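Local structure of histidinol dehydrogenase (Elizabethkingia anophelis NUHP1, 6AN0) at residues N118-A123 against I394-V399; R124-I129 against A209-G214; L244-T249 against K319-S324; I273-D278 against I312-I317. The protein probably catalyses the two successive NAD-dependent oxidations that turn L-histidinol into L-histidine, the last step of histidine biosynthesis, with one zinc ion per subunit. One frame throughout, in Å; residues are numbered along the deposited sequence.

How the contacts relate
The four contacts form two groups. Contacts 1 and 2 share strand 117-132 and lie in the mixed sheet, their centres about 23 Å apart. They touch where I394 CD1 meets R124 CG at 3.6 Å. Both also meet the second subunit. Contact 4 lies in the parallel sheet, and contact 3 packs a helix on it; their centres are about 5 Å apart. Neighbouring strands join them there: V245 O and L275 N, 2.8 Å apart, probably hydrogen-bond. The centres of contacts 2 and 3 are about 37 Å apart, on opposite sides of the chain's centre. Contact 1 holds part of the bound histidine's pocket. In contact 3, the L244 side chain is about 8 Å from that of E330, a predicted proton acceptor.

Contact 1 (N118-A123 against I394-V399); sequences NCWREA and ITFQKV. With HIS (histidine), chain U.
F396 sets its CB over the W120 ring, and its side chain can be followed outward atom by atom. F396 CB sits 3.6 Å from the centroid of the W120 six-membered ring, in a CH-pi contact. F396 CG and CD2 both lie 3.7 Å from W120 NE1. F396 CE2 rests on E122 CG, also at 3.7 Å. The F396 ring and the five-membered ring of W120 have planes only 6° from parallel, but are slid so that they barely overlap. W120 CG stands between its backbone N and carbonyl carbon (chi1 68°). From there W120 NE1 reaches the anti lone pair of E122 OE2 at 3.0 Å. E122 OE1 pairs with R124 in a salt bridge. Beside them, A123 N donates to the bound histidine O at 3.1 Å. Six backbone hydrogen bonds tie the antiparallel strands. Strand 117-132 also bonds to I111 through C119. T395 to K398 also pair, in parallel, with a strand of the second subunit, so the sheet runs on across the interface.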
loop_
_atom_site.group_PDB
_atom_site.type_symbol
_atom_site.label_atom_id
_atom_site.label_comp_id
_atom_site.label_asym_id
_atom_site.label_seq_id
_atom_site.Cartn_x
_atom_site.Cartn_y
_atom_site.Cartn_z
ATOM N N ASN A 118 0.795 24.600 -11.524
ATOM C CA ASN A 118 1.425 23.419 -12.099
ATOM C C ASN A 118 1.637 22.377 -11.004
ATOM O O ASN A 118 2.215 22.686 -9.956
ATOM C CB ASN A 118 2.761 23.776 -12.758
ATOM C CG ASN A 118 2.590 24.496 -14.085
ATOM O OD1 ASN A 118 1.703 24.171 -14.878
ATOM N ND2 ASN A 118 3.438 25.484 -14.330
ATOM N N CYS A 119 1.182 21.145 -11.260
ATOM C CA CYS A 119 1.262 20.035 -10.314
ATOM C C CYS A 119 1.881 18.817 -10.989
ATOM O O CYS A 119 1.650 18.567 -12.169
ATOM C CB CYS A 119 -0.124 19.630 -9.770
ATOM S SG CYS A 119 -1.105 20.963 -9.035
ATOM N N TRP A 120 2.636 18.028 -10.227
ATOM C CA TRP A 120 3.179 16.799 -10.792
ATOM C C TRP A 120 3.585 15.883 -9.655
ATOM O O TRP A 120 3.492 16.246 -8.479
ATOM C CB TRP A 120 4.358 17.076 -11.742
ATOM C CG TRP A 120 5.630 17.600 -11.092
ATOM C CD1 TRP A 120 6.718 16.870 -10.704
ATOM C CD2 TRP A 120 5.940 18.970 -10.797
ATOM N NE1 TRP A 120 7.684 17.698 -10.176
ATOM C CE2 TRP A 120 7.235 18.992 -10.227
ATOM C CE3 TRP A 120 5.256 20.178 -10.964
ATOM C CZ2 TRP A 120 7.846 20.174 -9.803
ATOM C CZ3 TRP A 120 5.872 21.358 -10.546
ATOM C CH2 TRP A 120 7.155 21.343 -9.978
ATOM N N ARG A 121 3.975 14.662 -10.016
ATOM C CA ARG A 121 4.510 13.711 -9.050
ATOM C C ARG A 121 5.884 13.255 -9.495
ATOM O O ARG A 121 6.187 13.217 -10.698
ATOM C CB ARG A 121 3.624 12.452 -8.886
ATOM C CG ARG A 121 2.187 12.682 -8.551
ATOM C CD ARG A 121 1.566 11.366 -8.010
ATOM N NE ARG A 121 1.358 10.349 -9.045
ATOM C CZ ARG A 121 0.757 9.182 -8.819
ATOM N NH1 ARG A 121 0.343 8.881 -7.590
ATOM N NH2 ARG A 121 0.584 8.310 -9.797
ATOM N N GLU A 122 6.694 12.855 -8.508
ATOM C CA GLU A 122 7.983 12.225 -8.744
ATOM C C GLU A 122 8.161 11.071 -7.771
ATOM O O GLU A 122 7.763 11.161 -6.603
ATOM C CB GLU A 122 9.155 13.193 -8.573
ATOM C CG GLU A 122 9.067 14.436 -9.435
ATOM C CD GLU A 122 10.360 15.228 -9.425
ATOM O OE1 GLU A 122 11.414 14.654 -9.085
ATOM O OE2 GLU A 122 10.321 16.426 -9.763
ATOM N N ALA A 123 8.807 10.012 -8.250
ATOM C CA ALA A 123 9.125 8.866 -7.411
ATOM C C ALA A 123 10.427 9.098 -6.662
ATOM O O ALA A 123 11.358 9.730 -7.168
ATOM C CB ALA A 123 9.248 7.595 -8.255
ATOM N N ILE A 394 5.856 11.447 -4.539
ATOM C CA ILE A 394 5.742 12.750 -3.891
ATOM C C ILE A 394 5.026 13.701 -4.845
ATOM O O ILE A 394 5.378 13.780 -6.026
ATOM C CB ILE A 394 7.135 13.287 -3.518
ATOM C CG1 ILE A 394 7.848 12.302 -2.568
ATOM C CG2 ILE A 394 7.026 14.688 -2.903
ATOM C CD1 ILE A 394 9.258 12.746 -2.189
ATOM N N THR A 395 4.038 14.448 -4.344
ATOM C CA THR A 395 3.391 15.443 -5.186
ATOM C C THR A 395 4.063 16.800 -5.006
ATOM O O THR A 395 4.523 17.146 -3.907
ATOM C CB THR A 395 1.893 15.545 -4.893
ATOM O OG1 THR A 395 1.699 15.777 -3.500
ATOM C CG2 THR A 395 1.198 14.237 -5.285
ATOM N N PHE A 396 4.160 17.530 -6.117
ATOM C CA PHE A 396 4.800 18.835 -6.192
ATOM C C PHE A 396 3.813 19.827 -6.772
ATOM O O PHE A 396 3.075 19.497 -7.710
ATOM C CB PHE A 396 6.051 18.809 -7.096
ATOM C CG PHE A 396 7.218 18.051 -6.514
ATOM C CD1 PHE A 396 8.238 18.729 -5.866
ATOM C CD2 PHE A 396 7.304 16.675 -6.636
ATOM C CE1 PHE A 396 9.315 18.044 -5.329
ATOM C CE2 PHE A 396 8.384 15.980 -6.093
ATOM C CZ PHE A 396 9.388 16.675 -5.443
ATOM N N GLN A 397 3.829 21.059 -6.270
ATOM C CA GLN A 397 3.106 22.095 -6.995
ATOM C C GLN A 397 3.843 23.419 -6.926
ATOM O O GLN A 397 4.476 23.751 -5.921
ATOM C CB GLN A 397 1.690 22.259 -6.463
ATOM C CG GLN A 397 1.647 22.631 -5.040
ATOM C CD GLN A 397 0.266 22.479 -4.513
ATOM O OE1 GLN A 397 -0.504 23.443 -4.485
ATOM N NE2 GLN A 397 -0.085 21.255 -4.126
ATOM N N LYS A 398 3.715 24.184 -8.003
ATOM C CA LYS A 398 4.277 25.522 -8.097
ATOM C C LYS A 398 3.161 26.440 -8.576
ATOM O O LYS A 398 2.673 26.296 -9.702
ATOM C CB LYS A 398 5.477 25.558 -9.040
ATOM C CG LYS A 398 6.182 26.916 -9.052
ATOM C CD LYS A 398 7.414 26.870 -9.944
ATOM C CE LYS A 398 8.199 28.170 -9.904
ATOM N NZ LYS A 398 9.225 28.189 -10.996
ATOM N N VAL A 399 2.732 27.348 -7.708
ATOM C CA VAL A 399 1.669 28.303 -8.006
ATOM C C VAL A 399 2.308 29.662 -8.237
ATOM O O VAL A 399 3.087 30.132 -7.400
ATOM C CB VAL A 399 0.651 28.359 -6.852
ATOM C CG1 VAL A 399 -0.461 29.355 -7.147
ATOM C CG2 VAL A 399 0.095 26.974 -6.585
HETATM N N HIS U . 8.367 10.831 -13.179
HETATM C CA HIS U . 8.704 10.617 -11.785
HETATM C C HIS U . 10.144 11.010 -11.467
HETATM O O HIS U . 10.787 10.400 -10.605
HETATM C CB HIS U . 8.458 9.161 -11.407
HETATM C CG HIS U . 7.102 8.913 -10.826
HETATM N ND1 HIS U . 6.192 9.924 -10.609
HETATM C CD2 HIS U . 6.503 7.772 -10.413
HETATM C CE1 HIS U . 5.089 9.415 -10.093
HETATM N NE2 HIS U . 5.250 8.112 -9.970
HETATM O OXT HIS U . 10.691 11.950 -12.050
HETATM O O HOH W 1 3.797 27.118 -12.202
#

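Contact 2 (R124-I129 against A209-G214); sequences RPIENI and ADKIFG. With EDO (1,2-ethanediol), chain D.
N128 and D210 each turn CG beside their own backbone N (chi1 -61° and -59°), and this brings amide and carboxylate together. D210 OD1 then receives two N-H groups of the same asparagine. N128 N donates to it at 2.9 Å, on the anti side of the carboxylate. N128 ND2 donates to D210 OD1 at 3.1 Å, from above the carboxylate plane. Both donors come from the same face of that plane, and the amide is turned 59° against it. ND2 also makes a weak bond to E127 OE1, so the amide lies between two acidic groups. The other end of the amide, OD1, is bonded to N158. In return, D210 N donates to N128 O at 2.8 Å.

This is where the short strand 211-213 joins strand 117-132. The pairing is parallel, with I129 opposite K211, in the mixed sheet. Apolar contacts flank it along the strands. I126 CG2 packs on D210 CB at 3.6 Å, while its CD1 crosses the extended K211 chain at CD. I129 CD1 meets F213 CE2 at 4.0 Å. The F213 ring is stacked with F390, and the F213 side chain is about 7 Å from that of Y132, predicted to bind NAD. K211 NZ bonds to S389 O. D210 O accepts a bond from N381 of the second subunit.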
loop_
_atom_site.group_PDB
_atom_site.type_symbol
_atom_site.label_atom_id
_atom_site.label_comp_id
_atom_site.label_asym_id
_atom_site.label_seq_id
_atom_site.Cartn_x
_atom_site.Cartn_y
_atom_site.Cartn_z
ATOM N N ARG A 124 10.487 8.570 -5.437
ATOM C CA ARG A 124 11.703 8.546 -4.648
ATOM C C ARG A 124 11.743 7.173 -3.998
ATOM O O ARG A 124 10.691 6.654 -3.590
ATOM C CB ARG A 124 11.751 9.641 -3.562
ATOM C CG ARG A 124 11.802 11.086 -4.094
ATOM C CD ARG A 124 13.112 11.373 -4.816
ATOM N NE ARG A 124 13.183 12.783 -5.206
ATOM C CZ ARG A 124 12.746 13.275 -6.355
ATOM N NH1 ARG A 124 12.211 12.470 -7.260
ATOM N NH2 ARG A 124 12.844 14.583 -6.592
ATOM N N PRO A 125 12.924 6.567 -3.873
ATOM C CA PRO A 125 12.995 5.234 -3.263
ATOM C C PRO A 125 12.676 5.268 -1.779
ATOM O O PRO A 125 12.988 6.230 -1.063
ATOM C CB PRO A 125 14.455 4.820 -3.487
ATOM C CG PRO A 125 15.203 6.154 -3.485
ATOM C CD PRO A 125 14.265 7.074 -4.241
ATOM N N ILE A 126 12.081 4.177 -1.304
ATOM C CA ILE A 126 12.097 3.899 0.130
ATOM C C ILE A 126 13.524 3.521 0.505
ATOM O O ILE A 126 14.109 2.604 -0.081
ATOM C CB ILE A 126 11.107 2.782 0.487
ATOM C CG1 ILE A 126 9.672 3.212 0.150
ATOM C CG2 ILE A 126 11.235 2.394 1.977
ATOM C CD1 ILE A 126 8.663 2.047 0.238
ATOM N N GLU A 127 14.091 4.234 1.481
ATOM C CA GLU A 127 15.540 4.209 1.661
ATOM C C GLU A 127 16.033 2.864 2.184
ATOM O O GLU A 127 17.046 2.343 1.698
ATOM C CB GLU A 127 15.959 5.335 2.608
ATOM C CG GLU A 127 17.457 5.530 2.725
ATOM C CD GLU A 127 17.818 6.620 3.728
ATOM O OE1 GLU A 127 17.424 6.504 4.910
ATOM O OE2 GLU A 127 18.487 7.594 3.332
ATOM N N ASN A 128 15.340 2.278 3.164
ATOM C CA ASN A 128 15.806 1.056 3.818
ATOM C C ASN A 128 14.796 -0.063 3.599
ATOM O O ASN A 128 13.651 0.027 4.060
ATOM C CB ASN A 128 16.030 1.303 5.315
ATOM C CG ASN A 128 17.078 2.375 5.571
ATOM O OD1 ASN A 128 18.270 2.121 5.459
ATOM N ND2 ASN A 128 16.633 3.582 5.899
ATOM N N ILE A 129 15.231 -1.117 2.918
ATOM C CA ILE A 129 14.373 -2.224 2.507
ATOM C C ILE A 129 14.832 -3.470 3.247
ATOM O O ILE A 129 16.033 -3.764 3.274
ATOM C CB ILE A 129 14.455 -2.445 0.983
ATOM C CG1 ILE A 129 13.964 -1.200 0.219
ATOM C CG2 ILE A 129 13.761 -3.737 0.578
ATOM C CD1 ILE A 129 12.504 -0.878 0.411
ATOM N N ALA A 209 14.727 -1.406 8.944
ATOM C CA ALA A 209 14.086 -1.224 7.655
ATOM C C ALA A 209 12.943 -0.217 7.746
ATOM O O ALA A 209 12.322 -0.043 8.800
ATOM C CB ALA A 209 13.549 -2.569 7.162
ATOM N N ASP A 210 12.665 0.453 6.623
ATOM C CA ASP A 210 11.435 1.229 6.498
ATOM C C ASP A 210 10.265 0.385 6.015
ATOM O O ASP A 210 9.110 0.706 6.319
ATOM C CB ASP A 210 11.630 2.398 5.520
ATOM C CG ASP A 210 12.737 3.349 5.958
ATOM O OD1 ASP A 210 13.634 3.650 5.137
ATOM O OD2 ASP A 210 12.701 3.801 7.127
ATOM N N LYS A 211 10.546 -0.676 5.261
ATOM C CA LYS A 211 9.518 -1.552 4.711
ATOM C C LYS A 211 10.100 -2.958 4.607
ATOM O O LYS A 211 11.252 -3.124 4.190
ATOM C CB LYS A 211 9.036 -1.050 3.338
ATOM C CG LYS A 211 7.822 -1.788 2.779
ATOM C CD LYS A 211 7.188 -0.992 1.613
ATOM C CE LYS A 211 5.994 -1.721 1.001
ATOM N NZ LYS A 211 5.296 -0.844 -0.023
ATOM N N ILE A 212 9.302 -3.962 4.987
ATOM C CA ILE A 212 9.728 -5.362 5.002
ATOM C C ILE A 212 8.900 -6.157 3.998
ATOM O O ILE A 212 7.669 -6.057 3.986
ATOM C CB ILE A 212 9.595 -5.965 6.415
ATOM C CG1 ILE A 212 10.532 -5.238 7.397
ATOM C CG2 ILE A 212 9.843 -7.482 6.391
ATOM C CD1 ILE A 212 10.236 -5.531 8.895
ATOM N N PHE A 213 9.583 -6.964 3.182
ATOM C CA PHE A 213 8.995 -7.760 2.111
ATOM C C PHE A 213 9.259 -9.245 2.336
ATOM O O PHE A 213 10.308 -9.625 2.866
ATOM C CB PHE A 213 9.607 -7.402 0.757
ATOM C CG PHE A 213 9.279 -6.028 0.277
ATOM C CD1 PHE A 213 8.314 -5.843 -0.699
ATOM C CD2 PHE A 213 9.944 -4.918 0.791
ATOM C CE1 PHE A 213 8.013 -4.567 -1.166
ATOM C CE2 PHE A 213 9.646 -3.644 0.330
ATOM C CZ PHE A 213 8.684 -3.468 -0.644
ATOM N N GLY A 214 8.337 -10.086 1.868
ATOM C CA GLY A 214 8.584 -11.511 1.774
ATOM C C GLY A 214 7.679 -12.331 2.680
ATOM O O GLY A 214 7.531 -12.034 3.863
HETATM C C1 EDO D . 2.220 -4.488 -3.079
HETATM O O1 EDO D . 2.492 -3.218 -3.687
HETATM C C2 EDO D . 3.385 -4.729 -2.128
HETATM O O2 EDO D . 3.517 -3.547 -1.352
#

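Contact 3 (L244-T249 against K319-S324)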
loop_
_atom_site.group_PDB
_atom_site.type_symbol
_atom_site.label_atom_id
_atom_site.label_comp_id
_atom_site.label_asym_id
_atom_site.label_seq_id
_atom_site.Cartn_x
_atom_site.Cartn_y
_atom_site.Cartn_z
ATOM N N LEU A 244 -6.416 -20.654 -9.903
ATOM C CA LEU A 244 -7.691 -20.970 -10.522
ATOM C C LEU A 244 -7.458 -21.043 -12.022
ATOM O O LEU A 244 -6.830 -20.147 -12.594
ATOM C CB LEU A 244 -8.757 -19.924 -10.170
ATOM C CG LEU A 244 -10.204 -20.166 -10.621
ATOM C CD1 LEU A 244 -11.164 -19.504 -9.640
ATOM C CD2 LEU A 244 -10.455 -19.638 -12.051
ATOM N N VAL A 245 -7.914 -22.131 -12.636
ATOM C CA VAL A 245 -7.792 -22.359 -14.072
ATOM C C VAL A 245 -9.186 -22.357 -14.679
ATOM O O VAL A 245 -10.106 -22.977 -14.135
ATOM C CB VAL A 245 -7.080 -23.695 -14.375
ATOM C CG1 VAL A 245 -6.937 -23.908 -15.895
ATOM C CG2 VAL A 245 -5.738 -23.761 -13.661
ATOM N N ILE A 246 -9.331 -21.686 -15.822
ATOM C CA ILE A 246 -10.539 -21.745 -16.643
ATOM C C ILE A 246 -10.189 -22.461 -17.944
ATOM O O ILE A 246 -9.270 -22.042 -18.663
ATOM C CB ILE A 246 -11.103 -20.346 -16.928
ATOM C CG1 ILE A 246 -11.451 -19.633 -15.612
ATOM C CG2 ILE A 246 -12.322 -20.442 -17.844
ATOM C CD1 ILE A 246 -12.061 -18.224 -15.817
ATOM N N ALA A 247 -10.925 -23.527 -18.261
ATOM C CA ALA A 247 -10.598 -24.384 -19.398
ATOM C C ALA A 247 -11.829 -24.645 -20.258
ATOM O O ALA A 247 -12.874 -25.041 -19.737
ATOM C CB ALA A 247 -10.016 -25.721 -18.911
ATOM N N ASP A 248 -11.705 -24.451 -21.573
ATOM C CA ASP A 248 -12.764 -24.847 -22.490
ATOM C C ASP A 248 -12.271 -26.031 -23.324
ATOM O O ASP A 248 -11.251 -26.651 -23.002
ATOM C CB ASP A 248 -13.234 -23.647 -23.335
ATOM C CG ASP A 248 -12.179 -23.141 -24.312
ATOM O OD1 ASP A 248 -11.116 -23.772 -24.462
ATOM O OD2 ASP A 248 -12.427 -22.089 -24.945
ATOM N N THR A 249 -13.006 -26.359 -24.395
ATOM C CA THR A 249 -12.652 -27.521 -25.204
ATOM C C THR A 249 -11.306 -27.373 -25.913
ATOM O O THR A 249 -10.774 -28.377 -26.403
ATOM C CB THR A 249 -13.756 -27.803 -26.237
ATOM O OG1 THR A 249 -13.941 -26.644 -27.055
ATOM C CG2 THR A 249 -15.065 -28.131 -25.541
ATOM N N LYS A 319 -19.637 -17.193 -17.237
ATOM C CA LYS A 319 -19.938 -17.630 -15.874
ATOM C C LYS A 319 -18.664 -17.991 -15.117
ATOM O O LYS A 319 -18.535 -17.685 -13.922
ATOM C CB LYS A 319 -20.890 -18.828 -15.892
ATOM C CG LYS A 319 -22.273 -18.530 -15.373
ATOM C CD LYS A 319 -23.134 -19.778 -15.409
ATOM C CE LYS A 319 -24.605 -19.435 -15.307
ATOM N NZ LYS A 319 -25.437 -20.655 -15.420
ATOM N N CYS A 320 -17.721 -18.657 -15.791
ATOM C CA CYS A 320 -16.452 -18.993 -15.152
ATOM C C CYS A 320 -15.720 -17.740 -14.689
ATOM O O CYS A 320 -15.175 -17.707 -13.579
ATOM C CB CYS A 320 -15.570 -19.794 -16.111
ATOM S SG CYS A 320 -16.163 -21.464 -16.514
ATOM N N ILE A 321 -15.684 -16.705 -15.539
ATOM C CA ILE A 321 -15.040 -15.442 -15.176
ATOM C C ILE A 321 -15.731 -14.819 -13.969
ATOM O O ILE A 321 -15.075 -14.282 -13.065
ATOM C CB ILE A 321 -15.046 -14.476 -16.378
ATOM C CG1 ILE A 321 -14.250 -15.047 -17.563
ATOM C CG2 ILE A 321 -14.518 -13.096 -15.972
ATOM C CD1 ILE A 321 -12.763 -14.913 -17.420
ATOM N N ALA A 322 -17.071 -14.860 -13.945
ATOM C CA ALA A 322 -17.805 -14.289 -12.820
ATOM C C ALA A 322 -17.489 -15.034 -11.530
ATOM O O ALA A 322 -17.289 -14.413 -10.483
ATOM C CB ALA A 322 -19.313 -14.297 -13.103
ATOM N N PHE A 323 -17.415 -16.368 -11.586
ATOM C CA PHE A 323 -16.954 -17.123 -10.421
ATOM C C PHE A 323 -15.541 -16.706 -10.030
ATOM O O PHE A 323 -15.250 -16.478 -8.847
ATOM C CB PHE A 323 -17.017 -18.625 -10.705
ATOM C CG PHE A 323 -16.706 -19.488 -9.508
ATOM C CD1 PHE A 323 -17.724 -20.143 -8.829
ATOM C CD2 PHE A 323 -15.395 -19.655 -9.065
ATOM C CE1 PHE A 323 -17.444 -20.941 -7.727
ATOM C CE2 PHE A 323 -15.107 -20.441 -7.969
ATOM C CZ PHE A 323 -16.140 -21.093 -7.294
ATOM N N SER A 324 -14.640 -16.597 -11.017
ATOM C CA SER A 324 -13.258 -16.238 -10.710
ATOM C C SER A 324 -13.175 -14.866 -10.052
ATOM O O SER A 324 -12.374 -14.652 -9.132
ATOM C CB SER A 324 -12.408 -16.269 -11.988
ATOM O OG SER A 324 -11.044 -15.988 -11.700
#
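Helix 317-327 packs on the parallel sheet here, and I246 and L244 meet it from strand 242-247. The segment axes lie 9.5 Å apart and run almost exactly opposite ways, at 173°. I246 carries most of the contact. Its CG2 branch touches C320 CB at 3.7 Å. Its CD1 meets I321 CD1 at the same separation of 3.7 Å, the two side chains crossing at about a right angle. The CB of I321 points away from the strand, but bends at both torsions (chi1 -62°, chi2 -78°) bring CD1 back to I246.

The helix is the link of a beta-alpha-beta crossover. It leaves strand 310-313 and leads to strand 331-335, passing over strands 271-276 and 242-247 on the way. C320 and F323 accordingly also touch L275. On the other side of the strand, A247 packs on I281 of helix 279-293, so helices cover both faces of the sheet.

One turn along the helix, L244 meets S324 and F323. L244 CD2 lies 3.7 Å from S324 OG. L244 CD1 comes to the edge of the F323 ring, near its plane, 4.3 Å from F323 CD2. W20 makes an edge-to-face stack with the same ring. L244 is bonded through its backbone to H331, a predicted substrate-binding residue.

Contact 4 (I273-D278 against I312-I317); sequences ILLTTD and IVLDSI
The flat groups that meet between L274-T276 and I312-L314 are peptide units, joined through C=O and N-H. I312 N donates to L274 O at 2.7 Å, T276 N to I312 O at 2.9 Å. L314 N completes the ladder on T276 O at 2.9 Å. On one face of the sheet L275 and I312 lie side by side and point the same way, with L275 CD2 3.7 Å from I312 CB. F323 of helix 317-327 covers both. On the other face T276 OG1 meets V313 CG2 at 3.5 Å, and both residues pack on L282 of helix 279-293.

These are neighbouring parallel strands of a beta-alpha-beta unit. Helices 279-293 and 299-307 carry the chain from strand 271-276 to strand 310-313. Both strands then run into N-capped helices. D278 OD1 caps the first by taking I281 N, and S316 OG caps the second by taking K319 N. T276 OG1 stands between its backbone N and carbonyl carbon (chi1 71°), and from there it donates to D278 O at 2.9 Å, from above the carbonyl plane. Past the ladder, T277 CA makes a nearly straight C-H...O contact with L314 O at 3.2 Å. The T277 methyl CG2 rests on the start of helix 317-327, 3.8 Å from I317 CG1.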
loop_
_atom_site.group_PDB
_atom_site.type_symbol
_atom_site.label_atom_id
_atom_site.label_comp_id
_atom_site.label_asym_id
_atom_site.label_seq_id
_atom_site.Cartn_x
_atom_site.Cartn_y
_atom_site.Cartn_z
ATOM N N ILE A 273 -8.374 -24.487 -7.978
ATOM C CA ILE A 273 -9.745 -24.457 -8.465
ATOM C C ILE A 273 -9.692 -24.643 -9.970
ATOM O O ILE A 273 -8.978 -23.904 -10.656
ATOM C CB ILE A 273 -10.448 -23.126 -8.125
ATOM C CG1 ILE A 273 -10.381 -22.844 -6.620
ATOM C CG2 ILE A 273 -11.898 -23.159 -8.609
ATOM C CD1 ILE A 273 -11.256 -23.744 -5.805
ATOM N N LEU A 274 -10.426 -25.632 -10.481
ATOM C CA LEU A 274 -10.566 -25.846 -11.921
ATOM C C LEU A 274 -12.013 -25.582 -12.328
ATOM O O LEU A 274 -12.931 -26.249 -11.840
ATOM C CB LEU A 274 -10.146 -27.270 -12.307
ATOM C CG LEU A 274 -10.419 -27.732 -13.747
ATOM C CD1 LEU A 274 -9.694 -26.849 -14.761
ATOM C CD2 LEU A 274 -10.019 -29.195 -13.935
ATOM N N LEU A 275 -12.213 -24.603 -13.209
ATOM C CA LEU A 275 -13.510 -24.304 -13.802
ATOM C C LEU A 275 -13.471 -24.751 -15.255
ATOM O O LEU A 275 -12.544 -24.380 -15.982
ATOM C CB LEU A 275 -13.826 -22.802 -13.731
ATOM C CG LEU A 275 -13.730 -22.096 -12.376
ATOM C CD1 LEU A 275 -14.126 -20.632 -12.539
ATOM C CD2 LEU A 275 -14.615 -22.778 -11.348
ATOM N N THR A 276 -14.440 -25.565 -15.674
ATOM C CA THR A 276 -14.497 -26.001 -17.066
ATOM C C THR A 276 -15.874 -25.705 -17.640
ATOM O O THR A 276 -16.862 -25.622 -16.903
ATOM C CB THR A 276 -14.186 -27.511 -17.238
ATOM O OG1 THR A 276 -15.266 -28.291 -16.716
ATOM C CG2 THR A 276 -12.909 -27.901 -16.524
ATOM N N THR A 277 -15.939 -25.547 -18.966
ATOM C CA THR A 277 -17.231 -25.360 -19.616
ATOM C C THR A 277 -17.903 -26.665 -20.032
ATOM O O THR A 277 -19.040 -26.617 -20.509
ATOM C CB THR A 277 -17.124 -24.448 -20.850
ATOM O OG1 THR A 277 -16.144 -24.959 -21.766
ATOM C CG2 THR A 277 -16.761 -23.029 -20.436
ATOM N N ASP A 278 -17.254 -27.823 -19.888
ATOM C CA ASP A 278 -18.020 -29.060 -20.001
ATOM C C ASP A 278 -17.355 -30.164 -19.190
ATOM O O ASP A 278 -16.182 -30.084 -18.815
ATOM C CB ASP A 278 -18.283 -29.468 -21.478
ATOM C CG ASP A 278 -17.098 -30.152 -22.181
ATOM O OD1 ASP A 278 -16.244 -30.809 -21.549
ATOM O OD2 ASP A 278 -17.056 -30.053 -23.429
ATOM N N ILE A 312 -15.170 -27.571 -10.966
ATOM C CA ILE A 312 -16.524 -27.051 -11.126
ATOM C C ILE A 312 -16.832 -26.902 -12.609
ATOM O O ILE A 312 -16.066 -26.269 -13.345
ATOM C CB ILE A 312 -16.687 -25.700 -10.400
ATOM C CG1 ILE A 312 -16.235 -25.834 -8.940
ATOM C CG2 ILE A 312 -18.135 -25.211 -10.497
ATOM C CD1 ILE A 312 -16.134 -24.524 -8.192
ATOM N N VAL A 313 -17.959 -27.460 -13.042
ATOM C CA VAL A 313 -18.452 -27.271 -14.404
ATOM C C VAL A 313 -19.471 -26.140 -14.407
ATOM O O VAL A 313 -20.442 -26.159 -13.641
ATOM C CB VAL A 313 -19.062 -28.562 -14.974
ATOM C CG1 VAL A 313 -19.614 -28.292 -16.363
ATOM C CG2 VAL A 313 -18.016 -29.652 -15.029
ATOM N N LEU A 314 -19.244 -25.153 -15.266
ATOM C CA LEU A 314 -20.139 -24.021 -15.458
ATOM C C LEU A 314 -20.363 -23.841 -16.953
ATOM O O LEU A 314 -19.443 -24.047 -17.749
ATOM C CB LEU A 314 -19.541 -22.742 -14.828
ATOM C CG LEU A 314 -19.353 -22.778 -13.306
ATOM C CD1 LEU A 314 -18.483 -21.611 -12.795
ATOM C CD2 LEU A 314 -20.709 -22.812 -12.592
ATOM N N ASP A 315 -21.572 -23.442 -17.341
ATOM C CA ASP A 315 -22.002 -23.628 -18.722
ATOM C C ASP A 315 -21.591 -22.495 -19.664
ATOM O O ASP A 315 -22.089 -22.443 -20.789
ATOM C CB ASP A 315 -23.521 -23.852 -18.786
ATOM C CG ASP A 315 -24.325 -22.689 -18.235
ATOM O OD1 ASP A 315 -23.754 -21.612 -17.965
ATOM O OD2 ASP A 315 -25.552 -22.863 -18.071
ATOM N N SER A 316 -20.695 -21.600 -19.246
ATOM C CA SER A 316 -20.158 -20.603 -20.166
ATOM C C SER A 316 -18.868 -20.033 -19.596
ATOM O O SER A 316 -18.633 -20.071 -18.383
ATOM C CB SER A 316 -21.163 -19.477 -20.437
ATOM O OG SER A 316 -21.296 -18.624 -19.315
ATOM N N ILE A 317 -18.029 -19.501 -20.494
ATOM C CA ILE A 317 -16.803 -18.827 -20.064
ATOM C C ILE A 317 -17.144 -17.585 -19.251
ATOM O O ILE A 317 -16.461 -17.262 -18.272
ATOM C CB ILE A 317 -15.911 -18.491 -21.278
ATOM C CG1 ILE A 317 -15.402 -19.773 -21.935
ATOM C CG2 ILE A 317 -14.721 -17.614 -20.874
ATOM C CD1 ILE A 317 -14.708 -19.558 -23.267
#